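Local coordinates for protein cytosol aminopeptidase (Coxiella burnetii, PDB 3IJ3) that probably acts as a manganese-dependent aminopeptidase of the M17 family, releasing amino acids one at a time from the N-termini of peptides, at residues 119-122 / 123-127; 154-157 / 158-161; 284-287 / 288-292; 474-477 / 478-482. One frame throughout, in Å; residues are numbered along the deposited sequence. Where two conformers were deposited one is given.

Along the chain the four contacts follow one another without overlap, and each is local. Interactions 1 and 2 sit at the starts of helices 123-135 and 157-178, where loops after strands 111-114 and 151-154 of one mixed sheet turn into helix; their centres lie about 13 Å apart and they meet through Tyr-126, Glu-127, Pro-156 and His-159. Interactions 3 and 4 lie at the C-terminal ends of helices 275-289 and 470-481, with centres about 11 Å apart, joined by Arg-482, which bonds to the carbonyl of Gln-290. Lys-161 of interaction 2 reaches Leu-289 O of interaction 3, so the chain of contacts ties helix 157-178, beside the N-terminal sheet, to the catalytic part.

Interaction 1 of 4, residues 119-122 / 123-127; sequences DFED and DEYYE
Asp-122 caps helix 123-135 by accepting from Glu-124 N, while Phe-120, in the loop that leaves strand 111-114, folds back onto Tyr-126 in the first turn. The polar part is this N-cap. In the conformer described, one of two deposited, CG of Asp-122 lies anti to the backbone N (chi1 -174°), which carries OD2 forward to Glu-124 N at 2.9 Å in a nearly straight bond using the anti lone pair. A short carboxylate suits this place because the first amides of a helix lack a carbonyl one turn earlier, and its charge would probably favour the helix start. Asp-122 O adds two weak bonds, from Tyr-125 N (3.1 Å) and Tyr-126 N (3.4 Å).

The apolar part belongs to Phe-120. One face of its ring receives Tyr-126 CA, 4.0 Å from the centroid and 16° off the normal, a CH-pi contact. The two rings meet obliquely, planes at 51°, with Phe-120 CD2 3.6 Å from Tyr-126 CD1. Both residues are buried, and Tyr-126 also meets the ring of His-159 on helix 157-178.

Two further acids have arginine partners, Asp-123 with Arg-117 and Glu-124 with Arg-128. Glu-121, extended, runs alongside Tyr-125; its OE1, which also lies near the like-charged Glu-96, comes to 4.0 Å from Tyr-125 CE2.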
loop_
_atom_site.group_PDB
_atom_site.type_symbol
_atom_site.label_atom_id
_atom_site.label_comp_id
_atom_site.label_asym_id
_atom_site.label_seq_id
_atom_site.Cartn_x
_atom_site.Cartn_y
_atom_site.Cartn_z
ATOM N N ASP A 119 -46.504 10.687 30.905
ATOM C CA ASP A 119 -45.384 11.483 30.379
ATOM C C ASP A 119 -45.148 11.274 28.887
ATOM O O ASP A 119 -44.285 11.933 28.314
ATOM C CB ASP A 119 -44.078 11.138 31.121
ATOM C CG ASP A 119 -44.056 11.626 32.544
ATOM O OD1 ASP A 119 -44.764 12.601 32.862
ATOM O OD2 ASP A 119 -43.303 11.048 33.357
ATOM N N PHE A 120 -45.901 10.361 28.267
ATOM C CA PHE A 120 -45.753 10.041 26.840
ATOM C C PHE A 120 -47.001 10.376 26.034
ATOM O O PHE A 120 -48.110 10.321 26.549
ATOM C CB PHE A 120 -45.387 8.566 26.700
ATOM C CG PHE A 120 -44.129 8.212 27.440
ATOM C CD1 PHE A 120 -42.893 8.284 26.809
ATOM C CD2 PHE A 120 -44.173 7.876 28.788
ATOM C CE1 PHE A 120 -41.720 8.002 27.507
ATOM C CE2 PHE A 120 -42.999 7.588 29.497
ATOM C CZ PHE A 120 -41.776 7.649 28.855
ATOM N N GLU A 121 -46.793 10.733 24.769
ATOM C CA GLU A 121 -47.880 11.102 23.842
ATOM C C GLU A 121 -48.818 9.927 23.547
ATOM O O GLU A 121 -50.027 10.104 23.404
ATOM C CB GLU A 121 -47.254 11.603 22.535
ATOM C CG GLU A 121 -48.236 11.971 21.392
ATOM C CD GLU A 121 -47.497 12.238 20.069
ATOM O OE1 GLU A 121 -46.298 12.600 20.119
ATOM O OE2 GLU A 121 -48.104 12.081 18.985
ATOM N N ASP A 122 -48.254 8.715 23.508
ATOM C CA ASP A 122 -48.991 7.485 23.158
ATOM C C ASP A 122 -48.352 6.233 23.820
ATOM O O ASP A 122 -47.181 6.285 24.196
ATOM C CB ASP A 122 -48.966 7.388 21.620
ATOM C CG ASP A 122 -49.798 6.253 21.073
ATOM O OD1 ASP A 122 -50.892 6.545 20.547
ATOM O OD2 ASP A 122 -49.387 5.079 21.188
ATOM N N ASP A 123 -49.104 5.125 23.980
ATOM C CA ASP A 123 -48.539 3.905 24.582
ATOM C C ASP A 123 -47.334 3.380 23.804
ATOM O O ASP A 123 -46.496 2.657 24.354
ATOM C CB ASP A 123 -49.596 2.790 24.664
ATOM C CG ASP A 123 -50.629 3.026 25.753
ATOM O OD1 ASP A 123 -50.523 4.024 26.488
ATOM O OD2 ASP A 123 -51.545 2.189 25.882
ATOM N N GLU A 124 -47.254 3.735 22.524
ATOM C CA GLU A 124 -46.177 3.258 21.675
ATOM C C GLU A 124 -44.842 3.840 22.156
ATOM O O GLU A 124 -43.847 3.121 22.232
ATOM C CB GLU A 124 -46.412 3.623 20.209
ATOM C CG GLU A 124 -45.254 3.259 19.275
ATOM C CD GLU A 124 -44.947 1.772 19.235
ATOM O OE1 GLU A 124 -45.869 0.957 19.457
ATOM O OE2 GLU A 124 -43.783 1.418 18.961
ATOM N N TYR A 125 -44.821 5.128 22.489
ATOM C CA TYR A 125 -43.579 5.759 22.951
ATOM C C TYR A 125 -43.214 5.285 24.355
ATOM O O TYR A 125 -42.040 5.179 24.690
ATOM C CB TYR A 125 -43.651 7.280 22.861
ATOM C CG TYR A 125 -43.866 7.731 21.447
ATOM C CD1 TYR A 125 -42.864 7.597 20.504
ATOM C CD2 TYR A 125 -45.073 8.305 21.048
ATOM C CE1 TYR A 125 -43.052 8.002 19.206
ATOM C CE2 TYR A 125 -45.271 8.710 19.749
ATOM C CZ TYR A 125 -44.254 8.555 18.830
ATOM O OH TYR A 125 -44.445 8.965 17.530
ATOM N N TYR A 126 -44.237 5.009 25.161
ATOM C CA TYR A 126 -44.058 4.476 26.510
ATOM C C TYR A 126 -43.391 3.105 26.414
ATOM O O TYR A 126 -42.415 2.812 27.124
ATOM C CB TYR A 126 -45.429 4.396 27.168
ATOM C CG TYR A 126 -45.524 3.852 28.562
ATOM C CD1 TYR A 126 -44.826 4.422 29.605
ATOM C CD2 TYR A 126 -46.453 2.858 28.863
ATOM C CE1 TYR A 126 -44.970 3.953 30.913
ATOM C CE2 TYR A 126 -46.615 2.389 30.155
ATOM C CZ TYR A 126 -45.876 2.943 31.177
ATOM O OH TYR A 126 -46.050 2.474 32.452
ATOM N N GLU A 127 -43.891 2.277 25.508
ATOM C CA GLU A 127 -43.333 0.940 25.308
ATOM C C GLU A 127 -41.891 1.000 24.765
ATOM O O GLU A 127 -41.031 0.215 25.181
ATOM C CB GLU A 127 -44.276 0.155 24.403
ATOM C CG GLU A 127 -43.937 -1.267 24.148
ATOM C CD GLU A 127 -45.068 -1.953 23.388
ATOM O OE1 GLU A 127 -46.182 -2.067 23.952
ATOM O OE2 GLU A 127 -44.832 -2.369 22.243
#

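Interaction 2 of 4, residues 154-157 / 158-161; sequences FLPQ and AHRK
At the junction where strand 151-154 turns into helix 157-178, Arg-160 of the helix's first turn reaches back to hold the carbonyl of Leu-155. It grips side-on, both nitrogens on one oxygen: NH2 lies 2.7 Å from Leu-155 O and NE 3.1 Å from the same atom. The oxygen sits in the guanidinium plane; NH2 approaches within the carbonyl plane, whereas NE is tilted from it. Arginine suits the place because its chain is long enough to double back, which it does with a bend at chi3 (-63°).

The guanidinium is laid flat on backbone, with Gln-157 CA 3.6 Å above the centre of one face. The Phe-154 ring comes close to NH2, its plane turned 74° from the guanidinium. Leu-155 covers the aliphatic stem, CD2 lying 3.9 Å from Arg-160 CG, and also packs on Leu-130 of helix 123-135.

The turn is closed by backbone bonds. His-159 N donates to Pro-156 O at 3.0 Å, while Arg-160 N bonds only weakly to Gln-157 O. One water donates to Gln-157 O and accepts from Lys-161 N, bridging a carbonyl and an amide four residues on. Proline fits just before the helix, needing no N-H of its own, and its CB sits at the edge of the His-159 ring, whose ND1 bonds to Glu-127.

Two coplanar donors converging on a single acceptor fix the rotation of the guanidinium, and the carbonyl of Leu-155, just past the strand's end, is thereby satisfied by a charged group from the helix that follows.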
loop_
_atom_site.group_PDB
_atom_site.type_symbol
_atom_site.label_atom_id
_atom_site.label_comp_id
_atom_site.label_asym_id
_atom_site.label_seq_id
_atom_site.Cartn_x
_atom_site.Cartn_y
_atom_site.Cartn_z
ATOM N N PHE A 154 -39.814 -1.030 36.503
ATOM C CA PHE A 154 -41.062 -1.715 36.504
ATOM C C PHE A 154 -41.597 -1.860 35.075
ATOM O O PHE A 154 -41.601 -0.891 34.305
ATOM C CB PHE A 154 -42.084 -0.983 37.359
ATOM C CG PHE A 154 -43.444 -1.601 37.301
ATOM C CD1 PHE A 154 -43.637 -2.891 37.753
ATOM C CD2 PHE A 154 -44.525 -0.906 36.781
ATOM C CE1 PHE A 154 -44.895 -3.488 37.695
ATOM C CE2 PHE A 154 -45.778 -1.494 36.720
ATOM C CZ PHE A 154 -45.954 -2.792 37.168
ATOM N N LEU A 155 -42.046 -3.073 34.731
ATOM C CA LEU A 155 -42.635 -3.343 33.421
ATOM C C LEU A 155 -44.124 -3.700 33.604
ATOM O O LEU A 155 -44.437 -4.805 34.053
ATOM C CB LEU A 155 -41.877 -4.475 32.716
ATOM C CG LEU A 155 -42.364 -4.925 31.340
ATOM C CD1 LEU A 155 -42.452 -3.788 30.369
ATOM C CD2 LEU A 155 -41.409 -6.031 30.792
ATOM N N PRO A 156 -45.036 -2.783 33.247
ATOM C CA PRO A 156 -46.482 -3.021 33.418
ATOM C C PRO A 156 -46.975 -4.224 32.618
ATOM O O PRO A 156 -46.479 -4.498 31.519
ATOM C CB PRO A 156 -47.135 -1.729 32.910
ATOM C CG PRO A 156 -46.058 -0.743 32.800
ATOM C CD PRO A 156 -44.764 -1.465 32.645
ATOM N N GLN A 157 -47.969 -4.910 33.156
ATOM C CA GLN A 157 -48.493 -6.135 32.559
ATOM C C GLN A 157 -48.981 -5.933 31.122
ATOM O O GLN A 157 -48.789 -6.814 30.259
ATOM C CB GLN A 157 -49.587 -6.721 33.477
ATOM C CG GLN A 157 -49.865 -8.210 33.254
ATOM C CD GLN A 157 -50.616 -8.481 31.976
ATOM O OE1 GLN A 157 -51.520 -7.724 31.609
ATOM N NE2 GLN A 157 -50.270 -9.581 31.298
ATOM N N ALA A 158 -49.550 -4.764 30.847
ATOM C CA ALA A 158 -50.078 -4.455 29.507
ATOM C C ALA A 158 -49.011 -4.458 28.410
ATOM O O ALA A 158 -49.310 -4.704 27.237
ATOM C CB ALA A 158 -50.799 -3.098 29.533
ATOM N N HIS A 159 -47.763 -4.202 28.789
ATOM C CA HIS A 159 -46.673 -4.129 27.830
ATOM C C HIS A 159 -45.625 -5.198 28.035
ATOM O O HIS A 159 -44.660 -5.267 27.278
ATOM C CB HIS A 159 -45.980 -2.772 27.972
ATOM C CG HIS A 159 -46.908 -1.620 27.792
ATOM N ND1 HIS A 159 -47.271 -1.155 26.546
ATOM C CD2 HIS A 159 -47.574 -0.862 28.692
ATOM C CE1 HIS A 159 -48.110 -0.144 26.691
ATOM N NE2 HIS A 159 -48.317 0.049 27.981
ATOM N N ARG A 160 -45.839 -6.058 29.017
ATOM C CA ARG A 160 -44.834 -7.042 29.414
ATOM C C ARG A 160 -44.439 -8.037 28.337
ATOM O O ARG A 160 -43.235 -8.247 28.106
ATOM C CB ARG A 160 -45.313 -7.757 30.668
ATOM C CG ARG A 160 -44.286 -8.610 31.396
ATOM C CD ARG A 160 -44.878 -8.961 32.777
ATOM N NE ARG A 160 -45.110 -7.751 33.598
ATOM C CZ ARG A 160 -45.880 -7.702 34.698
ATOM N NH1 ARG A 160 -46.525 -8.794 35.109
ATOM N NH2 ARG A 160 -46.036 -6.554 35.378
ATOM N N LYS A 161 -45.427 -8.647 27.679
ATOM C CA LYS A 161 -45.137 -9.636 26.645
ATOM C C LYS A 161 -44.387 -9.011 25.455
ATOM O O LYS A 161 -43.372 -9.540 24.987
ATOM C CB LYS A 161 -46.413 -10.313 26.133
ATOM C CG LYS A 161 -46.127 -11.506 25.172
ATOM C CD LYS A 161 -47.353 -12.004 24.447
ATOM C CE LYS A 161 -47.093 -13.325 23.744
ATOM N NZ LYS A 161 -45.834 -13.380 22.974
HETATM O O HOH W 1 -48.281 -8.119 27.944
#

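Interaction 3 of 4, residues 284-287 / 288-292. With SO4 (sulfate ion), chain H.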
loop_
_atom_site.group_PDB
_atom_site.type_symbol
_atom_site.label_atom_id
_atom_site.label_comp_id
_atom_site.label_asym_id
_atom_site.label_seq_id
_atom_site.Cartn_x
_atom_site.Cartn_y
_atom_site.Cartn_z
ATOM N N ALA A 284 -37.666 -14.707 12.842
ATOM C CA ALA A 284 -38.420 -15.954 12.949
ATOM C C ALA A 284 -38.972 -16.117 14.374
ATOM O O ALA A 284 -40.134 -16.489 14.572
ATOM C CB ALA A 284 -37.516 -17.159 12.606
ATOM N N ARG A 285 -38.121 -15.892 15.369
ATOM C CA ARG A 285 -38.538 -15.995 16.763
ATOM C C ARG A 285 -39.699 -15.061 17.105
ATOM O O ARG A 285 -40.657 -15.485 17.769
ATOM C CB ARG A 285 -37.340 -15.799 17.691
ATOM C CG ARG A 285 -37.701 -16.008 19.155
ATOM C CD ARG A 285 -36.449 -16.052 19.998
ATOM N NE ARG A 285 -36.789 -16.390 21.367
ATOM C CZ ARG A 285 -37.050 -15.509 22.336
ATOM N NH1 ARG A 285 -36.982 -14.205 22.118
ATOM N NH2 ARG A 285 -37.372 -15.953 23.542
ATOM N N MET A 286 -39.657 -13.810 16.629
ATOM C CA MET A 286 -40.767 -12.876 16.889
ATOM C C MET A 286 -42.063 -13.339 16.226
ATOM O O MET A 286 -43.144 -13.258 16.820
ATOM C CB MET A 286 -40.411 -11.443 16.456
ATOM C CG MET A 286 -39.386 -10.771 17.339
ATOM S SD MET A 286 -40.017 -10.483 18.988
ATOM C CE MET A 286 -41.565 -9.734 18.609
ATOM N N ILE A 287 -41.952 -13.853 15.007
ATOM C CA ILE A 287 -43.104 -14.364 14.284
ATOM C C ILE A 287 -43.768 -15.494 15.087
ATOM O O ILE A 287 -44.990 -15.521 15.228
ATOM C CB ILE A 287 -42.677 -14.856 12.892
ATOM C CG1 ILE A 287 -42.336 -13.661 11.984
ATOM C CG2 ILE A 287 -43.776 -15.710 12.250
ATOM C CD1 ILE A 287 -41.678 -14.099 10.643
ATOM N N MET A 288 -42.950 -16.379 15.655
ATOM C CA MET A 288 -43.462 -17.516 16.438
ATOM C C MET A 288 -43.992 -17.097 17.815
ATOM O O MET A 288 -45.054 -17.575 18.266
ATOM C CB MET A 288 -42.383 -18.628 16.524
ATOM C CG MET A 288 -42.091 -19.272 15.137
ATOM S SD MET A 288 -40.899 -20.644 15.150
ATOM C CE MET A 288 -39.312 -19.817 15.470
ATOM N N LEU A 289 -43.285 -16.186 18.470
ATOM C CA LEU A 289 -43.721 -15.654 19.767
ATOM C C LEU A 289 -45.073 -14.968 19.684
ATOM O O LEU A 289 -45.890 -15.068 20.600
ATOM C CB LEU A 289 -42.692 -14.655 20.324
ATOM C CG LEU A 289 -41.445 -15.228 20.992
ATOM C CD1 LEU A 289 -40.387 -14.168 21.193
ATOM C CD2 LEU A 289 -41.840 -15.891 22.323
ATOM N N GLN A 290 -45.286 -14.247 18.596
ATOM C CA GLN A 290 -46.510 -13.485 18.377
ATOM C C GLN A 290 -47.553 -14.234 17.557
ATOM O O GLN A 290 -48.633 -13.707 17.256
ATOM C CB GLN A 290 -46.140 -12.171 17.702
ATOM C CG GLN A 290 -45.303 -11.252 18.572
ATOM C CD GLN A 290 -46.135 -10.490 19.589
ATOM O OE1 GLN A 290 -47.229 -10.014 19.274
ATOM N NE2 GLN A 290 -45.613 -10.342 20.809
ATOM N N GLN A 291 -47.237 -15.477 17.227
ATOM C CA GLN A 291 -48.115 -16.356 16.474
ATOM C C GLN A 291 -48.728 -15.708 15.239
ATOM O O GLN A 291 -49.940 -15.755 15.047
ATOM C CB GLN A 291 -49.197 -16.974 17.404
ATOM C CG GLN A 291 -48.546 -17.845 18.513
ATOM C CD GLN A 291 -49.523 -18.614 19.379
ATOM O OE1 GLN A 291 -50.732 -18.439 19.296
ATOM N NE2 GLN A 291 -48.985 -19.479 20.227
ATOM N N LEU A 292 -47.891 -15.108 14.410
ATOM C CA LEU A 292 -48.352 -14.500 13.175
ATOM C C LEU A 292 -48.924 -15.632 12.290
ATOM O O LEU A 292 -48.319 -16.712 12.203
ATOM C CB LEU A 292 -47.179 -13.813 12.490
ATOM C CG LEU A 292 -47.515 -12.863 11.352
ATOM C CD1 LEU A 292 -48.241 -11.635 11.892
ATOM C CD2 LEU A 292 -46.235 -12.466 10.607
HETATM S S SO4 H . -48.773 -8.822 22.681
HETATM O O1 SO4 H . -49.100 -8.326 24.021
HETATM O O2 SO4 H . -49.410 -10.124 22.474
HETATM O O3 SO4 H . -49.286 -7.898 21.680
HETATM O O4 SO4 H . -47.330 -8.956 22.544
#
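Ile-287 O bonds to Leu-292 N, five residues on, at 3.0 Å, because Gln-291 takes a positive phi (47°) although it is not a glycine. This is a Schellman motif closing helix 275-289; its second bond, Gln-291 N to Met-288 O, is weak. The apolar pair that classically accompanies the motif is present too: in the conformer described for Leu-292, Ile-287 CG2 lies 3.9 Å from Leu-292 CB, and both side chains press on Leu-477 of helix 470-481.

Ahead of the cap, ordinary helical bonds run from Met-288, Leu-289 and Gln-290 N to the carbonyls of Ala-284, Arg-285 and Met-286. The side chains pair along the same spacing. Arg-285 stays extended from CG to NE, and Leu-289 CD1 settles over one face of its guanidinium, 3.5 Å from Arg-285 NH1. The polar end of the arginine is occupied, NH1 bonding to Thr-168 and Thr-169 of helix 157-178. On the buried side Met-288 bends at chi3 (-71°), which curls CE back to 4.3 Å from Ala-284 CB; alanine, with only a methyl group, suits this close approach to strand 295-305, where it packs on Leu-296 and Leu-298.

Met-286 and Gln-290 lie side by side, pointing the same way, with Met-286 CE 4.0 Å from Gln-290 CG. The flexible thioether also packs on Trp-166, while the Gln-290 amide gives the pair a polar end. Its NE2 bonds to Asp-165 and to a sulfate, probably from the crystallisation liquor: Gln-290 NE2 donates to sulfate O4 at 2.8 Å, nearly straight (168°).

Interaction 4 of 4, residues 474-477 / 478-482; sequences FHYL and EQQYR
Phe-474 and Glu-478 begin a series of i to i+4 pairs along helix 470-481, the C-terminal helix of the chain. Phe-474, His-475 and Tyr-476 all set CG anti to the backbone N (chi1 -170°, 173° and 166°), and the ends of these rings approach the next turn. Phe-474 CE2 thus comes to 3.3 Å from Glu-478 CD. The carboxylate goes on to a salt bridge with Arg-162, with only a long one to Arg-482.

Gln-479 lays CG over one face of the His-475 imidazole, 4.0 Å from its centroid, a CH-pi contact, and the bend at chi2 turns the amide nearly parallel to the ring. The His-475 side chain also packs on helix 380-393. Gln-480, in the conformer described, runs alongside Tyr-476 with CB over a ring face and CD 3.5 Å from Tyr-476 OH.

Leu-477 differs, with CG anti to the carbonyl carbon, and places CD2 3.8 Å from Tyr-481 CE2, where both residues pack on Leu-353. Tyrosine suits these places because the ring packs while the hydroxyl finds polar partners: Tyr-481 OH bonds to Asp-352, and one water links Tyr-476 OH, at 2.7 Å, to Tyr-481 OH, at 2.8 Å.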
loop_
_atom_site.group_PDB
_atom_site.type_symbol
_atom_site.label_atom_id
_atom_site.label_comp_id
_atom_site.label_asym_id
_atom_site.label_seq_id
_atom_site.Cartn_x
_atom_site.Cartn_y
_atom_site.Cartn_z
ATOM N N PHE A 474 -40.907 -6.459 11.101
ATOM C CA PHE A 474 -41.977 -7.088 11.862
ATOM C C PHE A 474 -43.276 -6.294 11.808
ATOM O O PHE A 474 -44.376 -6.871 11.708
ATOM C CB PHE A 474 -41.579 -7.400 13.317
ATOM C CG PHE A 474 -42.589 -8.243 14.016
ATOM C CD1 PHE A 474 -42.721 -9.585 13.701
ATOM C CD2 PHE A 474 -43.437 -7.701 14.969
ATOM C CE1 PHE A 474 -43.696 -10.378 14.297
ATOM C CE2 PHE A 474 -44.401 -8.498 15.586
ATOM C CZ PHE A 474 -44.512 -9.853 15.243
ATOM N N HIS A 475 -43.179 -4.968 11.920
ATOM C CA HIS A 475 -44.355 -4.108 11.808
ATOM C C HIS A 475 -45.058 -4.370 10.460
ATOM O O HIS A 475 -46.288 -4.532 10.395
ATOM C CB HIS A 475 -43.954 -2.634 11.940
ATOM C CG HIS A 475 -45.070 -1.680 11.684
ATOM N ND1 HIS A 475 -45.865 -1.180 12.692
ATOM C CD2 HIS A 475 -45.530 -1.139 10.534
ATOM C CE1 HIS A 475 -46.780 -0.380 12.167
ATOM N NE2 HIS A 475 -46.602 -0.345 10.859
ATOM N N TYR A 476 -44.278 -4.384 9.385
ATOM C CA TYR A 476 -44.798 -4.672 8.057
ATOM C C TYR A 476 -45.551 -6.026 8.037
ATOM O O TYR A 476 -46.681 -6.118 7.545
ATOM C CB TYR A 476 -43.659 -4.657 6.995
ATOM C CG TYR A 476 -44.131 -5.275 5.715
ATOM C CD1 TYR A 476 -45.027 -4.609 4.907
ATOM C CD2 TYR A 476 -43.794 -6.567 5.382
ATOM C CE1 TYR A 476 -45.520 -5.189 3.766
ATOM C CE2 TYR A 476 -44.278 -7.160 4.230
ATOM C CZ TYR A 476 -45.145 -6.461 3.428
ATOM O OH TYR A 476 -45.671 -7.033 2.298
ATOM N N LEU A 477 -44.930 -7.070 8.590
ATOM C CA LEU A 477 -45.549 -8.388 8.617
ATOM C C LEU A 477 -46.863 -8.413 9.396
ATOM O O LEU A 477 -47.825 -9.046 8.975
ATOM C CB LEU A 477 -44.582 -9.440 9.168
ATOM C CG LEU A 477 -43.320 -9.665 8.334
ATOM C CD1 LEU A 477 -42.384 -10.668 9.046
ATOM C CD2 LEU A 477 -43.669 -10.169 6.923
ATOM N N GLU A 478 -46.908 -7.715 10.517
ATOM C CA GLU A 478 -48.141 -7.647 11.292
ATOM C C GLU A 478 -49.243 -6.935 10.522
ATOM O O GLU A 478 -50.397 -7.362 10.549
ATOM C CB GLU A 478 -47.925 -6.964 12.640
ATOM C CG GLU A 478 -47.222 -7.827 13.662
ATOM C CD GLU A 478 -47.434 -7.304 15.082
ATOM O OE1 GLU A 478 -47.155 -6.105 15.321
ATOM O OE2 GLU A 478 -47.883 -8.107 15.946
ATOM N N GLN A 479 -48.890 -5.849 9.855
ATOM C CA GLN A 479 -49.856 -5.103 9.050
ATOM C C GLN A 479 -50.368 -5.929 7.871
ATOM O O GLN A 479 -51.558 -5.889 7.553
ATOM C CB GLN A 479 -49.233 -3.807 8.523
ATOM C CG GLN A 479 -48.937 -2.774 9.612
ATOM C CD GLN A 479 -50.192 -2.260 10.299
ATOM O OE1 GLN A 479 -50.332 -2.345 11.533
ATOM N NE2 GLN A 479 -51.127 -1.774 9.514
ATOM N N GLN A 480 -49.467 -6.678 7.248
ATOM C CA GLN A 480 -49.767 -7.464 6.043
ATOM C C GLN A 480 -50.535 -8.767 6.276
ATOM O O GLN A 480 -51.435 -9.102 5.492
ATOM C CB GLN A 480 -48.449 -7.773 5.313
ATOM C CG GLN A 480 -48.577 -8.452 3.946
ATOM C CD GLN A 480 -49.108 -7.549 2.863
ATOM O OE1 GLN A 480 -49.301 -6.357 3.071
ATOM N NE2 GLN A 480 -49.313 -8.112 1.674
ATOM N N TYR A 481 -50.201 -9.484 7.352
ATOM C CA TYR A 481 -50.770 -10.800 7.617
ATOM C C TYR A 481 -51.829 -10.980 8.697
ATOM O O TYR A 481 -52.486 -12.026 8.708
ATOM C CB TYR A 481 -49.616 -11.818 7.780
ATOM C CG TYR A 481 -48.795 -11.915 6.516
ATOM C CD1 TYR A 481 -49.284 -12.583 5.397
ATOM C CD2 TYR A 481 -47.550 -11.317 6.414
ATOM C CE1 TYR A 481 -48.543 -12.642 4.208
ATOM C CE2 TYR A 481 -46.809 -11.388 5.249
ATOM C CZ TYR A 481 -47.316 -12.058 4.142
ATOM O OH TYR A 481 -46.572 -12.112 2.970
ATOM N N ARG A 482 -52.019 -10.003 9.577
ATOM C CA ARG A 482 -53.079 -10.105 10.600
ATOM C C ARG A 482 -54.455 -9.880 9.980
ATOM O O ARG A 482 -54.604 -9.105 9.031
ATOM C CB ARG A 482 -52.888 -9.074 11.710
ATOM C CG ARG A 482 -51.675 -9.257 12.604
ATOM C CD ARG A 482 -51.817 -10.416 13.535
ATOM N NE ARG A 482 -50.825 -10.370 14.606
ATOM C CZ ARG A 482 -50.487 -11.414 15.366
ATOM N NH1 ARG A 482 -49.577 -11.267 16.317
ATOM N NH2 ARG A 482 -51.041 -12.608 15.173
ATOM O OXT ARG A 482 -55.476 -10.438 10.439
HETATM O O HOH W 2 -48.053 -3.373 13.122
HETATM O O HOH W 3 -45.816 -9.682 1.927
#